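Side-chain contact in lysozyme (Penaeus vannamei, PDB 6UKC), which probably hydrolyses the beta-1,4 glycosidic linkages of bacterial peptidoglycan and of chitodextrins, as a C-type lysozyme of glycosyl hydrolase family 22: residues A[13-16]-A[17-21]. Residues are numbered along the deposited sequence; the frame is centred on the assembly and turned at random.
Sequences AELL and KRDYY
Leu15 meets three side chains three to five residues further on. Its CD1 methyl lies 3.2 Å from OD2 of Asp19, a close CH-to-oxygen contact and not a hydrogen bond. The same methyl is 3.7 Å from NH2 of Arg18. CG of Leu15 comes within 4.2 Å of CE2 of Tyr20. With chi1 at 173°, CG of Leu15 stands opposite the backbone N and beside the carbonyl carbon, which carries the isopropyl end toward these partners. Leu16 completes the apolar patch: its CD2 is 4.3 Å from CD2 of Tyr20, and its CA sits at the edge of that phenol ring.

The Arg18 chain bends at chi3, and Glu14 O lies over one face of its guanidinium, offset toward the rim. Its NE is bonded to OD1 of Asp19 at 3.1 Å in a salt bridge; the nitrogen approaches from above the carboxylate plane, 38° out of it. The bridge joins neighbours in sequence, and both groups border the Leu15 CD1 methyl.

Underneath runs the i to i+4 ladder of an alpha-helix. Arg18 N to Glu14 O is short and nearly straight (2.8 Å, 168°), and Asp19 N to Leu15 O measures 3.0 Å. By Tyr20 N to Leu16 O the bond is weak, and Tyr21 then adopts positive phi.

Further out, Tyr20 OH is hydrogen-bonded to Thr88 OG1, and Lys17 NZ donates hydrogen bonds to Asn24 OD1 and Leu22 O. Leu16 touches Ile27, Trp30 and Leu91, setting helix 9-20, the first of the C-type lysozyme alpha-domain, against helices 24-38 and 88-105.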
ATOM      1  N   ALA A  13      -7.104   0.194   9.990  1.00 20.79           N
ATOM      2  CA  ALA A  13      -8.455   0.407   9.400  1.00 21.01           C
ATOM      3  C   ALA A  13      -9.067   1.714   9.928  1.00 20.18           C
ATOM      4  O   ALA A  13      -9.544   2.518   9.079  1.00 20.57           O
ATOM      5  CB  ALA A  13      -9.370  -0.771   9.664  1.00 20.94           C
ATOM      6  N   GLU A  14      -9.070   1.918  11.258  1.00 19.57           N
ATOM      7  CA  GLU A  14      -9.683   3.109  11.908  1.00 21.14           C
ATOM      8  C   GLU A  14      -8.935   4.372  11.442  1.00 20.21           C
ATOM      9  O   GLU A  14      -9.568   5.396  11.249  1.00 18.14           O
ATOM     10  CB  GLU A  14      -9.734   2.948  13.433  1.00 23.70           C
ATOM     11  CG  GLU A  14     -10.738   1.899  13.915  1.00 26.38           C
ATOM     12  CD  GLU A  14     -10.933   1.801  15.430  1.00 28.82           C
ATOM     13  OE1 GLU A  14     -10.920   0.676  15.958  1.00 35.77           O
ATOM     14  OE2 GLU A  14     -11.108   2.840  16.089  1.00 28.89           O
ATOM     15  N   LEU A  15      -7.626   4.303  11.232  1.00 21.40           N
ATOM     16  CA  LEU A  15      -6.835   5.485  10.797  1.00 21.39           C
ATOM     17  C   LEU A  15      -7.279   5.923   9.399  1.00 20.88           C
ATOM     18  O   LEU A  15      -7.452   7.152   9.173  1.00 17.51           O
ATOM     19  CB  LEU A  15      -5.349   5.136  10.772  1.00 22.32           C
ATOM     20  CG  LEU A  15      -4.477   6.237  10.182  1.00 23.28           C
ATOM     21  CD1 LEU A  15      -4.443   7.435  11.124  1.00 24.15           C
ATOM     22  CD2 LEU A  15      -3.085   5.726   9.871  1.00 24.24           C
ATOM     23  N   LEU A  16      -7.368   4.969   8.466  1.00 21.04           N
ATOM     24  CA  LEU A  16      -7.788   5.278   7.069  1.00 20.96           C
ATOM     25  C   LEU A  16      -9.204   5.892   7.087  1.00 20.80           C
ATOM     26  O   LEU A  16      -9.467   6.826   6.288  1.00 20.45           O
ATOM     27  CB  LEU A  16      -7.708   4.010   6.220  1.00 20.23           C
ATOM     28  CG  LEU A  16      -6.308   3.423   6.018  1.00 20.13           C
ATOM     29  CD1 LEU A  16      -6.400   2.094   5.288  1.00 20.21           C
ATOM     30  CD2 LEU A  16      -5.405   4.368   5.236  1.00 20.87           C
ATOM     31  N   LYS A  17     -10.073   5.461   8.008  1.00 20.44           N
ATOM     32  CA  LYS A  17     -11.450   6.003   8.099  1.00 20.62           C
ATOM     33  C   LYS A  17     -11.438   7.388   8.762  1.00 20.95           C
ATOM     34  O   LYS A  17     -12.035   8.318   8.209  1.00 23.36           O
ATOM     35  CB  LYS A  17     -12.366   5.069   8.887  1.00 20.31           C
ATOM     36  CG  LYS A  17     -13.800   5.581   9.034  1.00 20.49           C
ATOM     37  CD  LYS A  17     -14.563   5.687   7.719  1.00 21.20           C
ATOM     38  CE  LYS A  17     -14.807   4.333   7.071  1.00 20.91           C
ATOM     39  NZ  LYS A  17     -15.713   4.434   5.912  1.00 20.99           N
ATOM     40  N   ARG A  18     -10.828   7.516   9.934  1.00 22.61           N
ATOM     41  CA  ARG A  18     -10.865   8.757  10.763  1.00 23.37           C
ATOM     42  C   ARG A  18     -10.149   9.911  10.036  1.00 22.79           C
ATOM     43  O   ARG A  18     -10.755  11.002   9.900  1.00 22.07           O
ATOM     44  CB  ARG A  18     -10.243   8.473  12.135  1.00 24.80           C
ATOM     45  CG  ARG A  18     -10.420   9.597  13.146  1.00 26.82           C
ATOM     46  CD  ARG A  18      -9.638   9.388  14.424  1.00 27.64           C
ATOM     47  NE  ARG A  18      -8.325   8.809  14.127  1.00 30.40           N
ATOM     48  CZ  ARG A  18      -7.967   7.530  14.353  1.00 31.63           C
ATOM     49  NH1 ARG A  18      -8.804   6.671  14.912  1.00 30.95           N
ATOM     50  NH2 ARG A  18      -6.757   7.114  14.024  1.00 30.66           N
ATOM     51  N   ASP A  19      -8.926   9.684   9.549  1.00 21.13           N
ATOM     52  CA  ASP A  19      -8.022  10.787   9.134  1.00 20.63           C
ATOM     53  C   ASP A  19      -8.110  11.043   7.629  1.00 19.79           C
ATOM     54  O   ASP A  19      -7.853  12.207   7.229  1.00 20.45           O
ATOM     55  CB  ASP A  19      -6.578  10.507   9.517  1.00 22.16           C
ATOM     56  CG  ASP A  19      -6.332  10.574  11.007  1.00 24.67           C
ATOM     57  OD1 ASP A  19      -7.311  10.631  11.777  1.00 25.05           O
ATOM     58  OD2 ASP A  19      -5.156  10.565  11.377  1.00 29.52           O
ATOM     59  N   TYR A  20      -8.433  10.018   6.832  1.00 18.38           N
ATOM     60  CA  TYR A  20      -8.406  10.067   5.342  1.00 17.78           C
ATOM     61  C   TYR A  20      -9.804   9.921   4.726  1.00 19.00           C
ATOM     62  O   TYR A  20      -9.894  10.080   3.476  1.00 19.86           O
ATOM     63  CB  TYR A  20      -7.434   9.004   4.831  1.00 17.54           C
ATOM     64  CG  TYR A  20      -6.037   9.251   5.326  1.00 16.85           C
ATOM     65  CD1 TYR A  20      -5.279  10.286   4.793  1.00 15.92           C
ATOM     66  CD2 TYR A  20      -5.517   8.534   6.387  1.00 16.21           C
ATOM     67  CE1 TYR A  20      -4.008  10.562   5.267  1.00 15.87           C
ATOM     68  CE2 TYR A  20      -4.257   8.823   6.891  1.00 16.82           C
ATOM     69  CZ  TYR A  20      -3.499   9.831   6.322  1.00 15.58           C
ATOM     70  OH  TYR A  20      -2.246  10.088   6.784  1.00 15.95           O
ATOM     71  N   TYR A  21     -10.848   9.624   5.526  1.00 19.25           N
ATOM     72  CA  TYR A  21     -12.256   9.531   5.057  1.00 19.79           C
ATOM     73  C   TYR A  21     -12.310   8.580   3.855  1.00 18.82           C
ATOM     74  O   TYR A  21     -13.011   8.839   2.846  1.00 16.30           O
ATOM     75  CB  TYR A  21     -12.808  10.910   4.667  1.00 21.82           C
ATOM     76  CG  TYR A  21     -12.433  12.003   5.629  1.00 23.93           C
ATOM     77  CD1 TYR A  21     -12.926  11.998   6.933  1.00 27.77           C
ATOM     78  CD2 TYR A  21     -11.534  12.997   5.276  1.00 24.25           C
ATOM     79  CE1 TYR A  21     -12.557  12.962   7.863  1.00 26.33           C
ATOM     80  CE2 TYR A  21     -11.153  13.970   6.195  1.00 27.03           C
ATOM     81  CZ  TYR A  21     -11.672  13.954   7.486  1.00 26.63           C
ATOM     82  OH  TYR A  21     -11.316  14.892   8.402  1.00 29.43           O
TER